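Local coordinates for protein beta subunit of photoactivated adenylyl cyclase (Beggiatoa sp. PS, PDB 5M2A) that probably converts ATP to cyclic AMP under blue light, coupling a flavin-binding BLUF photoreceptor domain to an adenylyl cyclase catalytic domain in a homodimer, at residues A[131-134]-A[135-138]; A[181-184]-A[185-189]; A[219-222]-A[223-227]; A[294-297]-A[298-301]; A[336-339]-A[340-344]. All coordinates share one frame; numbering follows the deposited sequence. Where two conformers were deposited one is given.

Contact 1: residues A[131-134]-A[135-138]; sequences PARV and IYLI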
loop_
_atom_site.group_PDB
_atom_site.type_symbol
_atom_site.label_atom_id
_atom_site.label_comp_id
_atom_site.label_asym_id
_atom_site.label_seq_id
_atom_site.Cartn_x
_atom_site.Cartn_y
_atom_site.Cartn_z
ATOM N N PRO A 131 -4.384 2.035 0.988
ATOM C CA PRO A 131 -5.445 2.290 0.004
ATOM C C PRO A 131 -6.551 3.086 0.677
ATOM O O PRO A 131 -6.794 2.928 1.873
ATOM C CB PRO A 131 -5.914 0.884 -0.396
ATOM C CG PRO A 131 -4.828 -0.056 0.069
ATOM C CD PRO A 131 -4.193 0.602 1.261
ATOM N N ALA A 132 -7.217 3.956 -0.089
ATOM C CA ALA A 132 -8.213 4.837 0.519
ATOM C C ALA A 132 -9.334 4.045 1.186
ATOM O O ALA A 132 -9.899 4.476 2.202
ATOM C CB ALA A 132 -8.778 5.792 -0.528
ATOM N N ARG A 133 -9.670 2.882 0.625
ATOM C CA ARG A 133 -10.710 2.035 1.206
ATOM C C ARG A 133 -10.362 1.616 2.633
ATOM O O ARG A 133 -11.241 1.554 3.506
ATOM C CB ARG A 133 -10.908 0.811 0.306
ATOM C CG ARG A 133 -11.781 -0.278 0.871
ATOM C CD ARG A 133 -13.201 0.189 1.073
ATOM N NE ARG A 133 -14.073 -0.927 1.424
ATOM C CZ ARG A 133 -15.338 -0.797 1.796
ATOM N NH1 ARG A 133 -15.892 0.407 1.870
ATOM N NH2 ARG A 133 -16.046 -1.873 2.103
ATOM N N VAL A 134 -9.085 1.362 2.903
ATOM C CA VAL A 134 -8.704 0.953 4.252
ATOM C C VAL A 134 -8.871 2.108 5.235
ATOM O O VAL A 134 -9.353 1.925 6.361
ATOM C CB VAL A 134 -7.265 0.420 4.263
ATOM C CG1 VAL A 134 -6.849 0.234 5.689
ATOM C CG2 VAL A 134 -7.162 -0.893 3.487
ATOM N N ILE A 135 -8.455 3.310 4.831
ATOM C CA ILE A 135 -8.618 4.483 5.686
ATOM C C ILE A 135 -10.096 4.732 5.958
ATOM O O ILE A 135 -10.495 5.062 7.083
ATOM C CB ILE A 135 -7.937 5.704 5.038
ATOM C CG1 ILE A 135 -6.421 5.501 4.986
ATOM C CG2 ILE A 135 -8.309 6.995 5.778
ATOM C CD1 ILE A 135 -5.774 5.297 6.347
ATOM N N TYR A 136 -10.929 4.571 4.932
ATOM C CA TYR A 136 -12.369 4.725 5.104
ATOM C C TYR A 136 -12.906 3.760 6.156
ATOM O O TYR A 136 -13.634 4.163 7.074
ATOM C CB TYR A 136 -13.066 4.506 3.760
ATOM C CG TYR A 136 -14.565 4.581 3.843
ATOM C CD1 TYR A 136 -15.222 5.803 3.790
ATOM C CD2 TYR A 136 -15.324 3.431 3.982
ATOM C CE1 TYR A 136 -16.594 5.877 3.874
ATOM C CE2 TYR A 136 -16.698 3.493 4.065
ATOM C CZ TYR A 136 -17.328 4.717 4.013
ATOM O OH TYR A 136 -18.699 4.777 4.095
ATOM N N LEU A 137 -12.553 2.477 6.039
ATOM C CA LEU A 137 -13.049 1.481 6.989
ATOM C C LEU A 137 -12.631 1.814 8.413
ATOM O O LEU A 137 -13.433 1.704 9.348
ATOM C CB LEU A 137 -12.547 0.092 6.603
ATOM C CG LEU A 137 -13.192 -0.486 5.348
ATOM C CD1 LEU A 137 -12.472 -1.747 4.910
ATOM C CD2 LEU A 137 -14.683 -0.763 5.580
ATOM N N ILE A 138 -11.376 2.221 8.597
ATOM C CA ILE A 138 -10.907 2.577 9.933
ATOM C C ILE A 138 -11.668 3.784 10.458
ATOM O O ILE A 138 -12.059 3.828 11.633
ATOM C CB ILE A 138 -9.390 2.829 9.912
ATOM C CG1 ILE A 138 -8.657 1.520 9.638
ATOM C CG2 ILE A 138 -8.923 3.429 11.240
ATOM C CD1 ILE A 138 -7.218 1.705 9.366
#
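Arg133 reaches along the first turns of helix 132-139 to meet Tyr136 and Leu137, three and four residues further on, the i/i+3 and i/i+4 spacing of an alpha-helix. From CB its chain runs to CG, set opposite the backbone N (chi1 170°), and then bends at chi2 (64°), which turns the outer part forward along the helix, toward the following turn. NE passes Leu137 CD1 at 3.9 Å. CZ lies under Leu137 CD2 at 3.8 Å, the methyl sitting above the centre of one guanidinium face. NH2 is close to the same methyl, while NH1 comes obliquely to Tyr136 CD2 at 3.7 Å. The guanidinium and phenol planes are 13° apart, but the two side chains cross at a slant and only NH1 comes near the ring. NE also has a long, weak ion pair with Glu258.

Pro131 is the N-cap residue, and its carbonyl starts the backbone series with a weak bond from Ile135 N. The bonds from Tyr136 N, Leu137 N and Ile138 N to Ala132, Arg133 and Val134 O are regular. Ala132 is backbone-bonded to Val198 of strand 197-202, and Arg133 also touches His269 of strand 266-272. The helix's apolar side reaches the second subunit, where Val134 packs on Tyr129 and Ile138 on Leu126 of that chain. Within the helix Val134 and Ile138 lie side by side, Val134 CG1 being 4.0 Å from Ile138 CD1.

Contact 2: residues A[181-184]-A[185-189]; sequences NRYF and SICTR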
loop_
_atom_site.group_PDB
_atom_site.type_symbol
_atom_site.label_atom_id
_atom_site.label_comp_id
_atom_site.label_asym_id
_atom_site.label_seq_id
_atom_site.Cartn_x
_atom_site.Cartn_y
_atom_site.Cartn_z
ATOM N N ASN A 181 6.197 12.165 -9.158
ATOM C CA ASN A 181 5.530 12.647 -7.945
ATOM C C ASN A 181 4.508 13.734 -8.259
ATOM O O ASN A 181 3.440 13.794 -7.634
ATOM C CB ASN A 181 6.553 13.180 -6.936
ATOM C CG ASN A 181 7.279 12.073 -6.197
ATOM O OD1 ASN A 181 6.777 10.958 -6.088
ATOM N ND2 ASN A 181 8.462 12.386 -5.673
ATOM N N ARG A 182 4.830 14.631 -9.195
ATOM C CA ARG A 182 3.900 15.704 -9.528
ATOM C C ARG A 182 2.650 15.137 -10.180
ATOM O O ARG A 182 1.523 15.531 -9.852
ATOM C CB ARG A 182 4.573 16.718 -10.455
ATOM C CG ARG A 182 3.711 17.945 -10.743
ATOM C CD ARG A 182 3.374 18.714 -9.465
ATOM N NE ARG A 182 2.689 19.978 -9.753
ATOM C CZ ARG A 182 3.320 21.106 -10.061
ATOM N NH1 ARG A 182 4.646 21.121 -10.131
ATOM N NH2 ARG A 182 2.631 22.219 -10.309
ATOM N N TYR A 183 2.848 14.201 -11.105
ATOM C CA TYR A 183 1.743 13.503 -11.754
ATOM C C TYR A 183 0.874 12.778 -10.734
ATOM O O TYR A 183 -0.356 12.918 -10.728
ATOM C CB TYR A 183 2.317 12.526 -12.779
ATOM C CG TYR A 183 1.268 11.711 -13.460
ATOM C CD1 TYR A 183 0.388 12.307 -14.356
ATOM C CD2 TYR A 183 1.156 10.357 -13.214
ATOM C CE1 TYR A 183 -0.587 11.565 -14.982
ATOM C CE2 TYR A 183 0.183 9.593 -13.848
ATOM C CZ TYR A 183 -0.683 10.212 -14.722
ATOM O OH TYR A 183 -1.643 9.472 -15.347
ATOM N N PHE A 184 1.500 11.998 -9.847
ATOM C CA PHE A 184 0.730 11.334 -8.791
ATOM C C PHE A 184 -0.006 12.329 -7.901
ATOM O O PHE A 184 -1.161 12.090 -7.520
ATOM C CB PHE A 184 1.657 10.463 -7.943
ATOM C CG PHE A 184 2.120 9.214 -8.625
ATOM C CD1 PHE A 184 1.547 8.783 -9.823
ATOM C CD2 PHE A 184 3.128 8.444 -8.053
ATOM C CE1 PHE A 184 1.987 7.601 -10.441
ATOM C CE2 PHE A 184 3.570 7.282 -8.653
ATOM C CZ PHE A 184 3.001 6.853 -9.860
ATOM N N SER A 185 0.663 13.422 -7.501
ATOM C CA SER A 185 0.018 14.409 -6.642
ATOM C C SER A 185 -1.237 14.969 -7.296
ATOM O O SER A 185 -2.278 15.112 -6.644
ATOM C CB SER A 185 1.000 15.540 -6.317
ATOM O OG SER A 185 0.422 16.482 -5.425
ATOM N N ILE A 186 -1.153 15.290 -8.583
ATOM C CA ILE A 186 -2.294 15.857 -9.296
ATOM C C ILE A 186 -3.416 14.838 -9.394
ATOM O O ILE A 186 -4.574 15.138 -9.099
ATOM C CB ILE A 186 -1.856 16.328 -10.694
ATOM C CG1 ILE A 186 -0.984 17.576 -10.580
ATOM C CG2 ILE A 186 -3.081 16.596 -11.598
ATOM C CD1 ILE A 186 -0.222 17.902 -11.871
ATOM N N CYS A 187 -3.087 13.618 -9.817
ATOM C CA CYS A 187 -4.121 12.600 -9.968
ATOM C C CYS A 187 -4.802 12.314 -8.645
ATOM O O CYS A 187 -6.033 12.289 -8.561
ATOM C CB CYS A 187 -3.528 11.323 -10.549
ATOM S SG CYS A 187 -2.970 11.468 -12.279
ATOM N N THR A 188 -4.014 12.104 -7.593
ATOM C CA THR A 188 -4.597 11.751 -6.301
ATOM C C THR A 188 -5.505 12.857 -5.770
ATOM O O THR A 188 -6.598 12.590 -5.240
ATOM C CB THR A 188 -3.476 11.458 -5.306
ATOM O OG1 THR A 188 -2.710 10.363 -5.788
ATOM C CG2 THR A 188 -4.055 11.092 -3.937
ATOM N N ARG A 189 -5.059 14.111 -5.867
ATOM C CA ARG A 189 -5.875 15.213 -5.372
ATOM C C ARG A 189 -7.228 15.250 -6.067
ATOM O O ARG A 189 -8.274 15.378 -5.418
ATOM C CB ARG A 189 -5.138 16.547 -5.547
ATOM C CG ARG A 189 -5.997 17.758 -5.217
ATOM C CD ARG A 189 -5.208 19.063 -5.249
ATOM N NE ARG A 189 -4.242 19.106 -6.342
ATOM C CZ ARG A 189 -4.527 19.495 -7.583
ATOM N NH1 ARG A 189 -5.769 19.865 -7.912
ATOM N NH2 ARG A 189 -3.567 19.503 -8.504
#
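Phe184 O is gripped twice, by Thr188 N and by Thr188 OG1, each at 2.9 Å and from opposite faces of the carbonyl plane. This is the familiar threonine bond back to the i-4 carbonyl of an alpha-helix, here in helix 173-193 of the cyclase domain. The hydroxyl stands beside its own backbone N (chi1 -61°), which lets it lean back over the preceding turn. One residue earlier in each turn, Tyr183 and Cys187 form a sulfur-aromatic contact: SG sits over one face of the phenol, 3.8 Å from the ring centroid and displaced toward the rim at CE1 and CZ. The ring's outer end is fixed as well, since Tyr183 OH hydrogen-bonds to Ser159 and Thr247 on neighbouring strands. A leucine in place of Tyr183 would probably leave Cys187 SG without its aromatic face and those two hydroxyls without their shared partner. Toward the second subunit, Asn181 OD1 accepts from Gly262 N of that chain, and Phe184 packs on its Met261. On the flank turned to helix 215-235, Ile186 crosses the Arg182 chain, its CD1 4.1 Å from Arg182 CG.

Contact 3: residues A[219-222]-A[223-227]; sequences IRTS and LDIIS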
loop_
_atom_site.group_PDB
_atom_site.type_symbol
_atom_site.label_atom_id
_atom_site.label_comp_id
_atom_site.label_asym_id
_atom_site.label_seq_id
_atom_site.Cartn_x
_atom_site.Cartn_y
_atom_site.Cartn_z
ATOM N N ILE A 219 -15.683 10.775 -15.210
ATOM C CA ILE A 219 -15.345 11.477 -16.448
ATOM C C ILE A 219 -14.738 12.839 -16.128
ATOM O O ILE A 219 -13.718 13.235 -16.700
ATOM C CB ILE A 219 -16.594 11.616 -17.337
ATOM C CG1 ILE A 219 -17.172 10.237 -17.662
ATOM C CG2 ILE A 219 -16.278 12.420 -18.602
ATOM C CD1 ILE A 219 -16.264 9.393 -18.496
ATOM N N ARG A 220 -15.375 13.578 -15.214
ATOM C CA ARG A 220 -14.873 14.900 -14.825
ATOM C C ARG A 220 -13.482 14.810 -14.208
ATOM O O ARG A 220 -12.620 15.663 -14.463
ATOM C CB ARG A 220 -15.853 15.558 -13.846
ATOM C CG ARG A 220 -17.172 15.886 -14.476
ATOM C CD ARG A 220 -18.202 16.400 -13.471
ATOM N NE ARG A 220 -19.412 16.779 -14.197
ATOM C CZ ARG A 220 -20.645 16.601 -13.731
ATOM N NH1 ARG A 220 -20.821 16.046 -12.545
ATOM N NH2 ARG A 220 -21.697 16.970 -14.450
ATOM N N THR A 221 -13.264 13.816 -13.349
ATOM C CA THR A 221 -11.925 13.552 -12.842
ATOM C C THR A 221 -10.921 13.455 -13.981
ATOM O O THR A 221 -9.875 14.117 -13.973
ATOM C CB THR A 221 -11.935 12.251 -12.046
ATOM O OG1 THR A 221 -12.656 12.443 -10.825
ATOM C CG2 THR A 221 -10.513 11.816 -11.737
ATOM N N SER A 222 -11.226 12.608 -14.960
ATOM C CA SER A 222 -10.309 12.373 -16.071
ATOM C C SER A 222 -10.038 13.656 -16.846
ATOM O O SER A 222 -8.892 13.952 -17.208
ATOM C CB SER A 222 -10.899 11.298 -16.987
ATOM O OG SER A 222 -11.164 10.122 -16.232
ATOM N N LEU A 223 -11.095 14.405 -17.172
ATOM C CA LEU A 223 -10.901 15.650 -17.918
ATOM C C LEU A 223 -10.142 16.678 -17.092
ATOM O O LEU A 223 -9.313 17.427 -17.624
ATOM C CB LEU A 223 -12.253 16.213 -18.352
ATOM C CG LEU A 223 -13.053 15.261 -19.233
ATOM C CD1 LEU A 223 -14.479 15.792 -19.417
ATOM C CD2 LEU A 223 -12.355 15.084 -20.575
ATOM N N ASP A 224 -10.418 16.737 -15.793
ATOM C CA ASP A 224 -9.704 17.682 -14.939
ATOM C C ASP A 224 -8.223 17.350 -14.867
ATOM O O ASP A 224 -7.376 18.258 -14.864
ATOM C CB ASP A 224 -10.318 17.702 -13.534
ATOM C CG ASP A 224 -11.603 18.516 -13.468
ATOM O OD1 ASP A 224 -12.075 18.974 -14.534
ATOM O OD2 ASP A 224 -12.142 18.697 -12.351
ATOM N N ILE A 225 -7.882 16.059 -14.800
ATOM C CA ILE A 225 -6.480 15.646 -14.849
ATOM C C ILE A 225 -5.830 16.139 -16.132
ATOM O O ILE A 225 -4.766 16.777 -16.120
ATOM C CB ILE A 225 -6.362 14.116 -14.753
ATOM C CG1 ILE A 225 -6.846 13.617 -13.401
ATOM C CG2 ILE A 225 -4.921 13.680 -15.003
ATOM C CD1 ILE A 225 -6.078 14.160 -12.291
ATOM N N ILE A 226 -6.459 15.813 -17.260
ATOM C CA ILE A 226 -5.936 16.241 -18.554
ATOM C C ILE A 226 -5.777 17.753 -18.588
ATOM O O ILE A 226 -4.753 18.281 -19.047
ATOM C CB ILE A 226 -6.871 15.744 -19.666
ATOM C CG1 ILE A 226 -6.846 14.213 -19.741
ATOM C CG2 ILE A 226 -6.562 16.426 -21.015
ATOM C CD1 ILE A 226 -8.039 13.642 -20.509
ATOM N N SER A 227 -6.784 18.468 -18.088
ATOM C CA SER A 227 -6.759 19.925 -18.120
ATOM C C SER A 227 -5.624 20.473 -17.270
ATOM O O SER A 227 -4.926 21.407 -17.677
ATOM C CB SER A 227 -8.104 20.479 -17.648
ATOM O OG SER A 227 -8.051 21.895 -17.535
#
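Ile219 and Leu223 supply the main apolar contact, lying side by side and pointing the same way, with Ile219 CG2, in the conformer given, 3.9 Å from Leu223 CD1. With CG turned from its carbonyl carbon (chi1 -59°), Leu223 lies along the preceding turn, its CG coming 3.3 Å from Ile219 O, and both residues also touch Trp307. Thr221 and Ile225 meet more loosely, CG2 of Thr221 being 4.4 Å from CG1 of Ile225.

Backbone hydrogen bonds form the second group. Leu223, Asp224, Ile225 and Ile226 each donate to the carbonyl four residues earlier; the bond from Asp224 N to Arg220 O measures 2.8 Å, and that from Ile226 N to Ser222 O is nearly straight at 173°.

The polar side chains find their partners elsewhere. Thr221 OG1 and Ser222 OG turn back to the carbonyls of Ala217 and Ala218, so these buried hydroxyls are satisfied within the helix, and Asp224 OD2 bonds to Tyr194 OH.

The two flanks serve different neighbours: Ile225 packs on Ile186 and Ile190 of helix 173-193, whereas Ile219, Ser222 and Ile226 rest on strand 247-258. Such a helix, laid across the central sheet and beside a second helix, belongs to the alpha/beta fold of class III nucleotidyl cyclases.

Contact 4: residues A[294-297]-A[298-301]; sequences AFTA and GVKK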
loop_
_atom_site.group_PDB
_atom_site.type_symbol
_atom_site.label_atom_id
_atom_site.label_comp_id
_atom_site.label_asym_id
_atom_site.label_seq_id
_atom_site.Cartn_x
_atom_site.Cartn_y
_atom_site.Cartn_z
ATOM N N ALA A 294 -10.618 6.874 -22.725
ATOM C CA ALA A 294 -11.415 5.832 -23.362
ATOM C C ALA A 294 -12.134 5.019 -22.302
ATOM O O ALA A 294 -11.554 4.711 -21.261
ATOM C CB ALA A 294 -10.552 4.900 -24.221
ATOM N N PHE A 295 -13.385 4.641 -22.571
ATOM C CA PHE A 295 -14.124 3.899 -21.564
ATOM C C PHE A 295 -15.156 2.989 -22.220
ATOM O O PHE A 295 -15.411 3.048 -23.433
ATOM C CB PHE A 295 -14.758 4.845 -20.523
ATOM C CG PHE A 295 -15.578 5.952 -21.117
ATOM C CD1 PHE A 295 -16.855 5.703 -21.599
ATOM C CD2 PHE A 295 -15.077 7.252 -21.167
ATOM C CE1 PHE A 295 -17.622 6.724 -22.147
ATOM C CE2 PHE A 295 -15.840 8.276 -21.723
ATOM C CZ PHE A 295 -17.103 8.015 -22.207
ATOM N N THR A 296 -15.727 2.115 -21.397
ATOM C CA THR A 296 -16.656 1.097 -21.868
ATOM C C THR A 296 -18.083 1.623 -21.926
ATOM O O THR A 296 -18.411 2.673 -21.370
ATOM C CB THR A 296 -16.616 -0.133 -20.961
ATOM O OG1 THR A 296 -16.994 0.251 -19.633
ATOM C CG2 THR A 296 -15.218 -0.731 -20.930
ATOM N N ALA A 297 -18.938 0.858 -22.616
ATOM C CA ALA A 297 -20.364 1.161 -22.631
ATOM C C ALA A 297 -20.946 1.204 -21.222
ATOM O O ALA A 297 -21.829 2.015 -20.941
ATOM C CB ALA A 297 -21.112 0.138 -23.484
ATOM N N GLY A 298 -20.439 0.367 -20.315
ATOM C CA GLY A 298 -20.962 0.367 -18.957
ATOM C C GLY A 298 -20.681 1.663 -18.221
ATOM O O GLY A 298 -21.493 2.125 -17.417
ATOM N N VAL A 299 -19.516 2.260 -18.471
ATOM C CA VAL A 299 -19.225 3.570 -17.895
ATOM C C VAL A 299 -20.204 4.593 -18.434
ATOM O O VAL A 299 -20.738 5.421 -17.690
ATOM C CB VAL A 299 -17.770 3.975 -18.190
ATOM C CG1 VAL A 299 -17.551 5.444 -17.806
ATOM C CG2 VAL A 299 -16.811 3.065 -17.427
ATOM N N LYS A 300 -20.462 4.534 -19.746
ATOM C CA LYS A 300 -21.400 5.459 -20.372
ATOM C C LYS A 300 -22.766 5.388 -19.704
ATOM O O LYS A 300 -23.369 6.422 -19.396
ATOM C CB LYS A 300 -21.508 5.145 -21.869
ATOM C CG LYS A 300 -22.477 6.026 -22.656
ATOM C CD LYS A 300 -22.453 5.647 -24.130
ATOM C CE LYS A 300 -23.453 6.464 -24.945
ATOM N NZ LYS A 300 -24.866 6.146 -24.608
ATOM N N LYS A 301 -23.257 4.173 -19.443
ATOM C CA LYS A 301 -24.571 4.025 -18.829
ATOM C C LYS A 301 -24.615 4.522 -17.385
ATOM O O LYS A 301 -25.710 4.771 -16.872
ATOM C CB LYS A 301 -25.019 2.559 -18.902
ATOM C CG LYS A 301 -25.128 2.058 -20.333
ATOM C CD LYS A 301 -25.739 0.669 -20.428
ATOM C CE LYS A 301 -24.713 -0.342 -20.904
ATOM N NZ LYS A 301 -25.356 -1.588 -21.403
#
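Phe295 and Val299 cross at about a right angle, the ring carbon Phe295 CD1 lying 3.9 Å from Val299 CG1. The aromatic group takes the position between its backbone N and carbonyl carbon (chi1 52°), which swings it forward over the turn that follows. There the methyl meets it obliquely, and Phe295 CE1 comes within 4.2 Å of Lys300 CB. Val299 turns CG1 away from its own N (chi1 170°), so that this branch faces the ring while CG2 passes Thr296 OG1 at 3.6 Å. Thr296 is the N-cap of the short helix 297-301, entered directly from strand 293-296 of the cyclase sheet. Its hydroxyl, likewise held between N and C (chi1 61°), accepts a weak capping bond of 3.4 Å from Val299 N. The first full turn is closed by Lys300 N to Thr296 O and by Lys301 N to Ala297 O. Strands 247-258 and 324-329 flank it: Phe295 packs on Leu251, Tyr327 and Val329, and Val299 on Leu251 and Tyr253. Lys300 is extended through CE and bends only at its last torsion, leading its amine away, whereas Lys301 bends at chi3 and brings its CE to 3.7 Å from Ala297 O.

Contact 5: residues A[336-339]-A[340-344]; sequences YDTL and QITQL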
loop_
_atom_site.group_PDB
_atom_site.type_symbol
_atom_site.label_atom_id
_atom_site.label_comp_id
_atom_site.label_asym_id
_atom_site.label_seq_id
_atom_site.Cartn_x
_atom_site.Cartn_y
_atom_site.Cartn_z
ATOM N N TYR A 336 -3.547 17.622 -30.317
ATOM C CA TYR A 336 -2.267 17.247 -30.892
ATOM C C TYR A 336 -2.402 15.882 -31.557
ATOM O O TYR A 336 -3.373 15.149 -31.341
ATOM C CB TYR A 336 -1.183 17.201 -29.806
ATOM C CG TYR A 336 -1.563 16.302 -28.638
ATOM C CD1 TYR A 336 -1.284 14.943 -28.664
ATOM C CD2 TYR A 336 -2.218 16.812 -27.525
ATOM C CE1 TYR A 336 -1.636 14.120 -27.614
ATOM C CE2 TYR A 336 -2.577 15.988 -26.461
ATOM C CZ TYR A 336 -2.279 14.645 -26.521
ATOM O OH TYR A 336 -2.621 13.817 -25.481
ATOM N N ASP A 337 -1.405 15.538 -32.364
ATOM C CA ASP A 337 -1.260 14.194 -32.903
ATOM C C ASP A 337 -0.312 13.410 -32.002
ATOM O O ASP A 337 0.810 13.862 -31.741
ATOM C CB ASP A 337 -0.731 14.225 -34.335
ATOM C CG ASP A 337 -0.532 12.840 -34.905
ATOM O OD1 ASP A 337 -1.515 12.266 -35.420
ATOM O OD2 ASP A 337 0.601 12.320 -34.833
ATOM N N THR A 338 -0.756 12.233 -31.546
ATOM C CA THR A 338 -0.006 11.511 -30.519
ATOM C C THR A 338 1.375 11.093 -31.010
ATOM O O THR A 338 2.368 11.241 -30.287
ATOM C CB THR A 338 -0.797 10.296 -30.035
ATOM O OG1 THR A 338 -2.065 10.730 -29.533
ATOM C CG2 THR A 338 -0.059 9.595 -28.898
ATOM N N LEU A 339 1.467 10.569 -32.236
ATOM C CA LEU A 339 2.776 10.210 -32.769
ATOM C C LEU A 339 3.694 11.424 -32.840
ATOM O O LEU A 339 4.874 11.339 -32.485
ATOM C CB LEU A 339 2.633 9.569 -34.147
ATOM C CG LEU A 339 3.939 9.016 -34.711
ATOM C CD1 LEU A 339 4.457 7.901 -33.816
ATOM C CD2 LEU A 339 3.741 8.522 -36.138
ATOM N N GLN A 340 3.181 12.563 -33.300
ATOM C CA GLN A 340 4.030 13.747 -33.366
ATOM C C GLN A 340 4.490 14.175 -31.980
ATOM O O GLN A 340 5.601 14.689 -31.827
ATOM C CB GLN A 340 3.300 14.893 -34.065
ATOM C CG GLN A 340 3.114 14.680 -35.554
ATOM C CD GLN A 340 2.636 15.932 -36.262
ATOM O OE1 GLN A 340 2.039 16.820 -35.650
ATOM N NE2 GLN A 340 2.905 16.013 -37.561
ATOM N N ILE A 341 3.668 13.943 -30.958
ATOM C CA ILE A 341 4.044 14.367 -29.615
ATOM C C ILE A 341 5.113 13.455 -29.028
ATOM O O ILE A 341 6.062 13.933 -28.395
ATOM C CB ILE A 341 2.793 14.446 -28.722
ATOM C CG1 ILE A 341 1.947 15.647 -29.145
ATOM C CG2 ILE A 341 3.181 14.559 -27.261
ATOM C CD1 ILE A 341 2.652 16.979 -29.014
ATOM N N THR A 342 4.997 12.136 -29.222
ATOM C CA THR A 342 6.034 11.236 -28.726
ATOM C C THR A 342 7.367 11.488 -29.421
ATOM O O THR A 342 8.426 11.326 -28.807
ATOM C CB THR A 342 5.607 9.778 -28.903
ATOM O OG1 THR A 342 5.394 9.505 -30.292
ATOM C CG2 THR A 342 4.323 9.498 -28.135
ATOM N N GLN A 343 7.329 11.892 -30.700
ATOM C CA GLN A 343 8.551 12.269 -31.411
ATOM C C GLN A 343 9.122 13.577 -30.877
ATOM O O GLN A 343 10.347 13.743 -30.794
ATOM C CB GLN A 343 8.275 12.424 -32.908
ATOM C CG GLN A 343 7.804 11.192 -33.652
ATOM C CD GLN A 343 7.428 11.526 -35.091
ATOM O OE1 GLN A 343 7.728 12.616 -35.584
ATOM N NE2 GLN A 343 6.761 10.596 -35.765
ATOM N N LEU A 344 8.248 14.540 -30.579
ATOM C CA LEU A 344 8.680 15.799 -29.985
ATOM C C LEU A 344 9.317 15.570 -28.620
ATOM O O LEU A 344 10.319 16.202 -28.277
ATOM C CB LEU A 344 7.489 16.747 -29.860
ATOM C CG LEU A 344 7.740 18.050 -29.099
ATOM C CD1 LEU A 344 8.503 19.030 -29.986
ATOM C CD2 LEU A 344 6.438 18.649 -28.614
HETATM O O HOH W 1 0.341 17.846 -32.908
#
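The backbone passes from extended at Tyr336 and Asp337 into helix 338-349, where Ile341 N, Thr342 N and Gln343 N bond to Asp337 O, Thr338 O and Leu339 O. Asp337 is the N-cap: its OD2 accepts from Gln340 N at 3.0 Å through the anti lone pair, the one turned from OD1. With CG opposite the backbone N (chi1 178°), the carboxylate is carried over the open first turn. The Gln340 chain crosses it at about a right angle, and a water accepts from Asp337 N and donates weakly to Gln340 OE1.

Tyr336, just before the cap, and Ile341, five residues on, form a hydrophobic staple across the first turn. The tyrosine's CB and ring both touch Ile341 CG1, most closely at Tyr336 CD1 (3.3 Å), and the ring meets this carbon obliquely. The ring also packs edge-to-face with Tyr246, which Ile341 touches too. Replacing Tyr336 by an alanine is likely to open a gap beside Ile341 CG1 and leave Tyr246 without its aromatic partner.

Further along, Leu339 O takes two bonds, from Gln343 N (3.1 Å) and, in the conformer given, from Thr342 OG1 (2.9 Å), both on the same face of its plane. Gln343 NE2 lies 3.4 Å from Leu339 CG, an amide laid against an aliphatic branch.

The carboxylate meets an amide N-H that has no earlier turn of helix to bond to, and its negative charge is likely to be favoured by the helix dipole; such a cap with a hydrophobic staple is consistent with a well-marked start of the C-terminal helix.

Contact 2 is the most buried of the five, contacts 1, 3 and 4 are partly buried, and contact 5 lies on the surface. Contacts 2 and 3 sit on adjacent helices of the cyclase domain, and contact 3 also meets contact 4: in the conformers given, Ile225 packs against Cys187 and Ile219 against Phe295, so hydrocarbon packing runs through residues 181-189, 219-227 and 294-301. Contacts 1 and 2 both face the second subunit. Contacts 1, 4 and 5 each include a helix start, but the cap differs: a proline, a threonine hydroxyl with a weak bond, and a carboxylate. Contacts 2 and 3 lie inside long helices.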